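PDB 4KSA: malonyl-CoA decarboxylase from Rhodopseudomonas palustris, which probably catalyses the decarboxylation of malonyl-CoA to acetyl-CoA and carbon dioxide. Local coordinates for residues Ala41-Leu46 and Gln120-Arg125; Arg206-Pro211 and Phe231-Leu236; Lys316-Asn321 and Thr325-Ser330. All blocks are in the same frame, centred on the assembly; numbering follows the deposited sequence.

From the N terminus, contact 1 comes first: it closes a loop of 73 residues, mostly helical, by crossing helix 36-48 with helix 118-126 in the helical first part of the chain. Contact 2 follows after that loop has closed. Its own loop is short, running from helix 202-209 through strand 214-220 to strand 230-237, and it ties the helix to the mixed sheet. Contact 3 is shorter still: three residues separate 316-321 from 325-330, which join the end of helix 311-320 to the start of helix 329-335. The three stand in series, neither nesting nor crossing, and none touches another; centres of contacts 1 and 3 are about 53 Å apart.

Contact 1: Ala41-Leu46 and Gln120-Arg125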
loop_
_atom_site.group_PDB
_atom_site.type_symbol
_atom_site.label_atom_id
_atom_site.label_comp_id
_atom_site.label_asym_id
_atom_site.label_seq_id
_atom_site.Cartn_x
_atom_site.Cartn_y
_atom_site.Cartn_z
ATOM N N ALA A 41 11.270 43.116 -2.558
ATOM C CA ALA A 41 11.886 43.173 -3.877
ATOM C C ALA A 41 11.777 41.805 -4.534
ATOM O O ALA A 41 11.403 41.685 -5.700
ATOM C CB ALA A 41 13.342 43.560 -3.752
ATOM N N LEU A 42 12.110 40.774 -3.761
ATOM C CA LEU A 42 12.066 39.386 -4.217
ATOM C C LEU A 42 10.669 39.015 -4.717
ATOM O O LEU A 42 10.515 38.435 -5.783
ATOM C CB LEU A 42 12.468 38.476 -3.069
ATOM C CG LEU A 42 12.906 37.072 -3.441
ATOM C CD1 LEU A 42 13.886 37.115 -4.602
ATOM C CD2 LEU A 42 13.544 36.434 -2.212
ATOM N N SER A 43 9.655 39.354 -3.934
ATOM C CA SER A 43 8.282 39.074 -4.323
ATOM C C SER A 43 8.041 39.628 -5.734
ATOM O O SER A 43 7.311 39.037 -6.530
ATOM C CB SER A 43 7.304 39.731 -3.334
ATOM O OG SER A 43 7.585 39.332 -2.004
ATOM N N GLU A 44 8.662 40.765 -6.028
ATOM C CA GLU A 44 8.525 41.419 -7.323
ATOM C C GLU A 44 9.193 40.629 -8.453
ATOM O O GLU A 44 8.660 40.561 -9.564
ATOM C CB GLU A 44 9.109 42.831 -7.253
ATOM C CG GLU A 44 8.245 43.815 -6.506
ATOM C CD GLU A 44 6.906 44.012 -7.176
ATOM O OE1 GLU A 44 6.031 44.676 -6.578
ATOM O OE2 GLU A 44 6.730 43.499 -8.308
ATOM N N THR A 45 10.358 40.052 -8.169
ATOM C CA THR A 45 11.061 39.251 -9.154
ATOM C C THR A 45 10.174 38.028 -9.413
ATOM O O THR A 45 9.770 37.772 -10.546
ATOM C CB THR A 45 12.446 38.763 -8.636
ATOM O OG1 THR A 45 13.245 39.882 -8.237
ATOM C CG2 THR A 45 13.183 37.977 -9.723
ATOM N N LEU A 46 9.866 37.289 -8.350
ATOM C CA LEU A 46 9.025 36.100 -8.436
ATOM C C LEU A 46 7.751 36.353 -9.232
ATOM O O LEU A 46 7.406 35.594 -10.135
ATOM C CB LEU A 46 8.650 35.622 -7.034
ATOM C CG LEU A 46 7.776 34.371 -6.967
ATOM C CD1 LEU A 46 8.520 33.181 -7.584
ATOM C CD2 LEU A 46 7.411 34.084 -5.519
ATOM N N GLN A 120 -2.525 37.267 -4.434
ATOM C CA GLN A 120 -2.914 35.940 -4.846
ATOM C C GLN A 120 -1.859 35.236 -5.709
ATOM O O GLN A 120 -1.397 34.140 -5.378
ATOM C CB GLN A 120 -4.227 36.030 -5.599
ATOM C CG GLN A 120 -5.261 36.866 -4.884
ATOM C CD GLN A 120 -6.631 36.238 -4.933
ATOM O OE1 GLN A 120 -6.874 35.301 -5.711
ATOM N NE2 GLN A 120 -7.544 36.747 -4.111
ATOM N N GLU A 121 -1.483 35.859 -6.817
ATOM C CA GLU A 121 -0.501 35.262 -7.691
ATOM C C GLU A 121 0.789 34.994 -6.925
ATOM O O GLU A 121 1.465 33.996 -7.179
ATOM C CB GLU A 121 -0.238 36.182 -8.885
ATOM C CG GLU A 121 0.644 35.567 -9.968
ATOM C CD GLU A 121 0.137 34.194 -10.405
ATOM O OE1 GLU A 121 -1.108 34.012 -10.491
ATOM O OE2 GLU A 121 0.983 33.307 -10.668
ATOM N N LEU A 122 1.126 35.882 -5.988
ATOM C CA LEU A 122 2.335 35.733 -5.184
ATOM C C LEU A 122 2.257 34.511 -4.253
ATOM O O LEU A 122 3.249 33.774 -4.081
ATOM C CB LEU A 122 2.574 36.982 -4.329
ATOM C CG LEU A 122 3.772 36.845 -3.381
ATOM C CD1 LEU A 122 5.043 36.647 -4.229
ATOM C CD2 LEU A 122 3.879 38.061 -2.454
ATOM N N ILE A 123 1.091 34.314 -3.629
ATOM C CA ILE A 123 0.901 33.180 -2.740
ATOM C C ILE A 123 0.885 31.892 -3.577
ATOM O O ILE A 123 1.540 30.898 -3.219
ATOM C CB ILE A 123 -0.409 33.340 -1.906
ATOM C CG1 ILE A 123 -0.287 34.570 -0.996
ATOM C CG2 ILE A 123 -0.643 32.126 -1.021
ATOM C CD1 ILE A 123 -1.541 34.870 -0.174
ATOM N N ARG A 124 0.161 31.918 -4.700
ATOM C CA ARG A 124 0.079 30.743 -5.578
ATOM C C ARG A 124 1.446 30.280 -6.002
ATOM O O ARG A 124 1.696 29.076 -6.086
ATOM C CB ARG A 124 -0.751 31.012 -6.830
ATOM C CG ARG A 124 -2.236 30.906 -6.590
ATOM C CD ARG A 124 -2.989 30.863 -7.897
ATOM N NE ARG A 124 -3.000 32.163 -8.543
ATOM C CZ ARG A 124 -3.984 33.042 -8.413
ATOM N NH1 ARG A 124 -5.040 32.746 -7.673
ATOM N NH2 ARG A 124 -3.893 34.224 -8.998
ATOM N N ARG A 125 2.338 31.225 -6.263
ATOM C CA ARG A 125 3.678 30.864 -6.675
ATOM C C ARG A 125 4.514 30.360 -5.515
ATOM O O ARG A 125 5.287 29.422 -5.675
ATOM C CB ARG A 125 4.349 32.052 -7.348
ATOM C CG ARG A 125 3.617 32.465 -8.601
ATOM C CD ARG A 125 4.436 33.393 -9.475
ATOM N NE ARG A 125 3.659 33.759 -10.654
ATOM C CZ ARG A 125 4.174 34.205 -11.796
ATOM N NH1 ARG A 125 5.492 34.364 -11.934
ATOM N NH2 ARG A 125 3.367 34.438 -12.826
#
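R125 lies along L46 where two helices of the all-helical N-terminal part of the chain cross; segments 41-46 and 120-125 run at 83° to each other, their axes 10.3 Å apart at closest approach. The R125 side chain can be followed outward. R125 CB rests against the isobutyl group of L46, 4.1 Å from L46 CD2, and from there the two side chains slide past each other in opposite directions. The chain is extended from CG to NE, which brings R125 CD to within 3.8 Å of L46 O and then carries the guanidinium past that carbonyl. R125 NE turns back to its own helix and meets E121 OE2 in the guanidinium plane, at 2.7 Å and nearly straight (171°), on the anti lone pair. R125 NH1 gives a weak, bent bond to L46 O at 2.9 Å; it also donates to R49 O, so R125 engages one carbonyl near the end of helix 36-48 and one just beyond it. The other carboxylate oxygen of E121, OE1, takes both NE and NH2 of R124, and this three-residue network holds the R125 guanidinium in place.

Beside these polar groups the contact is apolar. L122, its CG anti to the backbone N (chi1 176°), sends its branched end toward helix 36-48 and crosses L46 at about a right angle. F77 and L81 of helix 71-83 help to enclose this layer, and S43 OG is bonded to L39 O in its own helix. L122 CD1 touches both L46 CD2, at 3.7 Å, and S43 CB, while L122 CD2 lies 3.9 Å from S43 CB.

Contact 2: Arg206-Pro211 and Phe231-Leu236; sequences RARLAP and FVEVAL
R208 and E233 make a buried salt bridge, R208 NH1 to E233 OE1 at 2.6 Å, joining helix 202-209 to strand 230-237 of the central mixed sheet. The C-terminal domain family belongs to the acetyltransferase clan, and a helix laid on a mixed sheet is consistent with that fold.

The close part of the contact is confined to these two side chains. R208 has its CG anti to the backbone N (chi1 169°) and then bends at chi2 (-86°), a path that carries the guanidinium from the helix to the sheet. E233 comes to meet it with an extended chain beyond CG. The carboxylate and guanidinium planes are turned 53° apart, so the groups meet obliquely through one nitrogen and one oxygen and not as a flat two-pronged pair. R208 NH1 also sits beside the aliphatic stem of E233, 3.5 Å from E233 CG. The other oxygen, OE2, is bonded to S267 OG on strand 262-270, which helps fix the rotation of the carboxylate.

Beyond this pair the helix and the strand draw apart. L209 turns to C216 and L187 instead, and A207 and the following A210 are exposed. R206 reaches the second subunit, where its NE forms a salt bridge with E188 OE2 of that copy.

A leucine in place of R208 would probably leave E233 OE1 without its positive mate, next to another carboxylate. That neighbour is E194, whose OE1 lies close to E233 OE1 and whose OE2 makes a long, weak ion pair with R208 NE. One guanidinium thus serves two neighbouring acids, the second only weakly, and its charge probably eases their repulsion within the buried layer.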
loop_
_atom_site.group_PDB
_atom_site.type_symbol
_atom_site.label_atom_id
_atom_site.label_comp_id
_atom_site.label_asym_id
_atom_site.label_seq_id
_atom_site.Cartn_x
_atom_site.Cartn_y
_atom_site.Cartn_z
ATOM N N ARG A 206 2.553 7.094 25.147
ATOM C CA ARG A 206 2.298 5.656 25.052
ATOM C C ARG A 206 1.286 5.254 26.116
ATOM O O ARG A 206 0.380 4.454 25.858
ATOM C CB ARG A 206 3.584 4.838 25.231
ATOM C CG ARG A 206 3.297 3.356 25.488
ATOM C CD ARG A 206 4.424 2.417 25.061
ATOM N NE ARG A 206 5.652 2.537 25.848
ATOM C CZ ARG A 206 5.739 2.318 27.157
ATOM N NH1 ARG A 206 6.910 2.448 27.774
ATOM N NH2 ARG A 206 4.656 1.980 27.852
ATOM N N ALA A 207 1.452 5.820 27.310
ATOM C CA ALA A 207 0.550 5.544 28.416
ATOM C C ALA A 207 -0.837 6.077 28.061
ATOM O O ALA A 207 -1.820 5.336 28.076
ATOM C CB ALA A 207 1.063 6.209 29.685
ATOM N N ARG A 208 -0.904 7.363 27.726
ATOM C CA ARG A 208 -2.164 7.998 27.373
ATOM C C ARG A 208 -2.911 7.302 26.237
ATOM O O ARG A 208 -4.126 7.432 26.136
ATOM C CB ARG A 208 -1.918 9.475 27.031
ATOM C CG ARG A 208 -3.100 10.213 26.383
ATOM C CD ARG A 208 -3.107 10.021 24.872
ATOM N NE ARG A 208 -4.274 10.602 24.211
ATOM C CZ ARG A 208 -5.520 10.163 24.354
ATOM N NH1 ARG A 208 -6.512 10.756 23.704
ATOM N NH2 ARG A 208 -5.776 9.136 25.153
ATOM N N LEU A 209 -2.204 6.561 25.387
ATOM C CA LEU A 209 -2.862 5.869 24.277
ATOM C C LEU A 209 -3.088 4.388 24.521
ATOM O O LEU A 209 -3.830 3.749 23.784
ATOM C CB LEU A 209 -2.056 6.011 22.988
ATOM C CG LEU A 209 -1.891 7.364 22.302
ATOM C CD1 LEU A 209 -1.053 7.161 21.048
ATOM C CD2 LEU A 209 -3.244 7.960 21.962
ATOM N N ALA A 210 -2.443 3.846 25.545
ATOM C CA ALA A 210 -2.562 2.427 25.882
ATOM C C ALA A 210 -3.966 1.927 26.265
ATOM O O ALA A 210 -4.475 0.975 25.670
ATOM C CB ALA A 210 -1.587 2.092 26.993
ATOM N N PRO A 211 -4.612 2.567 27.256
ATOM C CA PRO A 211 -5.953 2.155 27.693
ATOM C C PRO A 211 -6.863 1.726 26.564
ATOM O O PRO A 211 -7.035 2.442 25.585
ATOM C CB PRO A 211 -6.480 3.385 28.424
ATOM C CG PRO A 211 -5.701 4.518 27.793
ATOM C CD PRO A 211 -4.322 3.930 27.729
ATOM N N PHE A 231 -7.765 16.771 15.509
ATOM C CA PHE A 231 -7.477 15.674 16.438
ATOM C C PHE A 231 -8.698 15.431 17.333
ATOM O O PHE A 231 -9.100 16.313 18.090
ATOM C CB PHE A 231 -6.267 16.057 17.287
ATOM C CG PHE A 231 -5.836 15.003 18.243
ATOM C CD1 PHE A 231 -5.581 13.711 17.801
ATOM C CD2 PHE A 231 -5.668 15.295 19.591
ATOM C CE1 PHE A 231 -5.161 12.712 18.696
ATOM C CE2 PHE A 231 -5.249 14.309 20.492
ATOM C CZ PHE A 231 -4.997 13.015 20.043
ATOM N N VAL A 232 -9.277 14.234 17.245
ATOM C CA VAL A 232 -10.458 13.873 18.024
ATOM C C VAL A 232 -10.197 12.806 19.092
ATOM O O VAL A 232 -9.811 11.691 18.781
ATOM C CB VAL A 232 -11.569 13.368 17.090
ATOM C CG1 VAL A 232 -12.842 13.114 17.869
ATOM C CG2 VAL A 232 -11.820 14.377 16.013
ATOM N N GLU A 233 -10.421 13.149 20.354
ATOM C CA GLU A 233 -10.211 12.206 21.455
ATOM C C GLU A 233 -11.532 11.595 21.938
ATOM O O GLU A 233 -12.516 12.296 22.158
ATOM C CB GLU A 233 -9.490 12.904 22.598
ATOM C CG GLU A 233 -8.142 13.424 22.174
ATOM C CD GLU A 233 -7.370 14.025 23.311
ATOM O OE1 GLU A 233 -7.049 13.268 24.249
ATOM O OE2 GLU A 233 -7.089 15.245 23.269
ATOM N N VAL A 234 -11.545 10.277 22.094
ATOM C CA VAL A 234 -12.752 9.566 22.511
ATOM C C VAL A 234 -12.524 8.637 23.702
ATOM O O VAL A 234 -11.415 8.153 23.927
ATOM C CB VAL A 234 -13.312 8.716 21.348
ATOM C CG1 VAL A 234 -14.570 8.012 21.778
ATOM C CG2 VAL A 234 -13.595 9.598 20.149
ATOM N N ALA A 235 -13.588 8.400 24.466
ATOM C CA ALA A 235 -13.546 7.499 25.622
ATOM C C ALA A 235 -14.626 6.426 25.460
ATOM O O ALA A 235 -15.779 6.745 25.176
ATOM C CB ALA A 235 -13.774 8.282 26.909
ATOM N N LEU A 236 -14.238 5.160 25.608
ATOM C CA LEU A 236 -15.185 4.050 25.510
ATOM C C LEU A 236 -15.825 3.823 26.877
ATOM O O LEU A 236 -15.124 3.595 27.872
ATOM C CB LEU A 236 -14.476 2.776 25.055
ATOM C CG LEU A 236 -14.099 2.651 23.576
ATOM C CD1 LEU A 236 -14.790 3.748 22.768
ATOM C CD2 LEU A 236 -12.576 2.709 23.439
#

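Contact 3: Lys316-Asn321 and Thr325-Ser330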
loop_
_atom_site.group_PDB
_atom_site.type_symbol
_atom_site.label_atom_id
_atom_site.label_comp_id
_atom_site.label_asym_id
_atom_site.label_seq_id
_atom_site.Cartn_x
_atom_site.Cartn_y
_atom_site.Cartn_z
ATOM N N LYS A 316 -22.385 37.465 31.546
ATOM C CA LYS A 316 -21.860 38.738 32.040
ATOM C C LYS A 316 -22.611 39.857 31.340
ATOM O O LYS A 316 -23.196 40.727 31.971
ATOM C CB LYS A 316 -20.370 38.833 31.703
ATOM C CG LYS A 316 -19.785 40.231 31.715
ATOM C CD LYS A 316 -19.609 40.765 33.127
ATOM C CE LYS A 316 -18.832 42.081 33.113
ATOM N NZ LYS A 316 -18.900 42.824 34.413
ATOM N N ARG A 317 -22.586 39.816 30.017
ATOM C CA ARG A 317 -23.256 40.805 29.192
ATOM C C ARG A 317 -24.747 40.896 29.524
ATOM O O ARG A 317 -25.338 41.969 29.478
ATOM C CB ARG A 317 -23.074 40.418 27.723
ATOM C CG ARG A 317 -23.623 41.402 26.704
ATOM C CD ARG A 317 -23.489 40.800 25.310
ATOM N NE ARG A 317 -22.225 40.070 25.174
ATOM C CZ ARG A 317 -22.097 38.905 24.537
ATOM N NH1 ARG A 317 -23.157 38.335 23.968
ATOM N NH2 ARG A 317 -20.915 38.292 24.499
ATOM N N GLU A 318 -25.349 39.765 29.861
ATOM C CA GLU A 318 -26.772 39.729 30.164
ATOM C C GLU A 318 -27.067 40.376 31.511
ATOM O O GLU A 318 -28.125 40.975 31.713
ATOM C CB GLU A 318 -27.263 38.281 30.161
ATOM C CG GLU A 318 -28.751 38.125 29.919
ATOM C CD GLU A 318 -29.198 38.811 28.647
ATOM O OE1 GLU A 318 -28.480 38.689 27.633
ATOM O OE2 GLU A 318 -30.266 39.462 28.656
ATOM N N ARG A 319 -26.127 40.243 32.434
ATOM C CA ARG A 319 -26.287 40.820 33.751
ATOM C C ARG A 319 -26.070 42.320 33.666
ATOM O O ARG A 319 -26.948 43.103 34.057
ATOM C CB ARG A 319 -25.296 40.188 34.731
ATOM C CG ARG A 319 -25.657 38.757 35.115
ATOM C CD ARG A 319 -25.418 38.505 36.597
ATOM N NE ARG A 319 -24.091 37.975 36.883
ATOM C CZ ARG A 319 -23.551 37.940 38.098
ATOM N NH1 ARG A 319 -22.342 37.430 38.273
ATOM N NH2 ARG A 319 -24.211 38.435 39.137
ATOM N N ASP A 320 -24.912 42.716 33.134
ATOM C CA ASP A 320 -24.561 44.130 32.982
ATOM C C ASP A 320 -25.613 44.900 32.195
ATOM O O ASP A 320 -25.630 46.133 32.190
ATOM C CB ASP A 320 -23.202 44.272 32.311
ATOM C CG ASP A 320 -22.070 43.839 33.214
ATOM O OD1 ASP A 320 -20.901 43.976 32.811
ATOM O OD2 ASP A 320 -22.343 43.359 34.336
ATOM N N ASN A 321 -26.488 44.162 31.524
ATOM C CA ASN A 321 -27.562 44.776 30.769
ATOM C C ASN A 321 -28.663 45.027 31.781
ATOM O O ASN A 321 -29.316 44.096 32.243
ATOM C CB ASN A 321 -28.067 43.829 29.691
ATOM C CG ASN A 321 -29.219 44.408 28.924
ATOM O OD1 ASN A 321 -29.870 45.338 29.387
ATOM N ND2 ASN A 321 -29.493 43.856 27.750
ATOM N N THR A 325 -33.356 40.743 28.911
ATOM C CA THR A 325 -34.598 40.135 28.448
ATOM C C THR A 325 -35.242 39.242 29.510
ATOM O O THR A 325 -36.436 39.347 29.761
ATOM C CB THR A 325 -34.357 39.279 27.166
ATOM O OG1 THR A 325 -33.506 39.995 26.249
ATOM C CG2 THR A 325 -35.700 38.938 26.491
ATOM N N LEU A 326 -34.464 38.350 30.119
ATOM C CA LEU A 326 -35.028 37.477 31.135
ATOM C C LEU A 326 -34.149 37.302 32.360
ATOM O O LEU A 326 -33.475 36.289 32.543
ATOM C CB LEU A 326 -35.383 36.095 30.569
ATOM C CG LEU A 326 -36.308 35.263 31.492
ATOM C CD1 LEU A 326 -37.735 35.241 30.919
ATOM C CD2 LEU A 326 -35.767 33.836 31.650
ATOM N N LEU A 327 -34.178 38.331 33.192
ATOM C CA LEU A 327 -33.471 38.371 34.453
ATOM C C LEU A 327 -34.336 39.247 35.339
ATOM O O LEU A 327 -34.265 40.478 35.270
ATOM C CB LEU A 327 -32.087 39.001 34.311
ATOM C CG LEU A 327 -30.972 38.119 33.759
ATOM C CD1 LEU A 327 -29.642 38.849 33.928
ATOM C CD2 LEU A 327 -30.949 36.787 34.496
ATOM N N ASP A 328 -35.186 38.606 36.136
ATOM C CA ASP A 328 -36.052 39.333 37.054
ATOM C C ASP A 328 -35.270 39.604 38.344
ATOM O O ASP A 328 -34.107 39.199 38.475
ATOM C CB ASP A 328 -37.337 38.534 37.348
ATOM C CG ASP A 328 -37.066 37.138 37.900
ATOM O OD1 ASP A 328 -36.155 36.981 38.742
ATOM O OD2 ASP A 328 -37.787 36.198 37.504
ATOM N N ALA A 329 -35.895 40.298 39.286
ATOM C CA ALA A 329 -35.231 40.614 40.545
ATOM C C ALA A 329 -34.638 39.368 41.235
ATOM O O ALA A 329 -33.517 39.404 41.747
ATOM C CB ALA A 329 -36.212 41.340 41.471
ATOM N N SER A 330 -35.391 38.270 41.236
ATOM C CA SER A 330 -34.950 37.018 41.855
ATOM C C SER A 330 -33.643 36.534 41.230
ATOM O O SER A 330 -32.606 36.419 41.904
ATOM C CB SER A 330 -36.014 35.934 41.663
ATOM O OG SER A 330 -37.322 36.446 41.873
#
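L327 makes the van der Waals part of this contact by laying one methyl on the last turn of helix 311-320. L327 CD1 lies 3.4 Å from E318 O and 3.9 Å from R319 CA. The same methyl, L327 CD1, touches the stems of both neighbouring side chains, at 4.2 Å from E318 CG and equally far from R319 CG. L327 is buried, with L335 of helix 329-335 and L360 of helix 347-367 packing against it as well, whereas T325 stays at the exposed margin.

The polar link across the contact is slighter. E318 sends CG out anti to its backbone N (chi1 -157°), and the chain then folds over at chi2 (55°), bringing OE2 to the start of 325-330. There T325 N donates to E318 OE2 in a weak bond, 3.4 Å long with an angle of 139°. The stronger partner of that oxygen is S324 OG, just before T325.

Two successive helices are joined here by a loop, residues 321-328, with D328 at the N-cap position of helix 329-335, its OD1 accepting from A331 N.

Charged groups add bonds from the following helix. R332 donates through NH1 to R319 O and through NH2 to N321 O, holding one carbonyl in the last turn of helix 311-320 and one just beyond it. R319 itself turns its guanidinium to D339, with NH1 in a salt bridge to OD2.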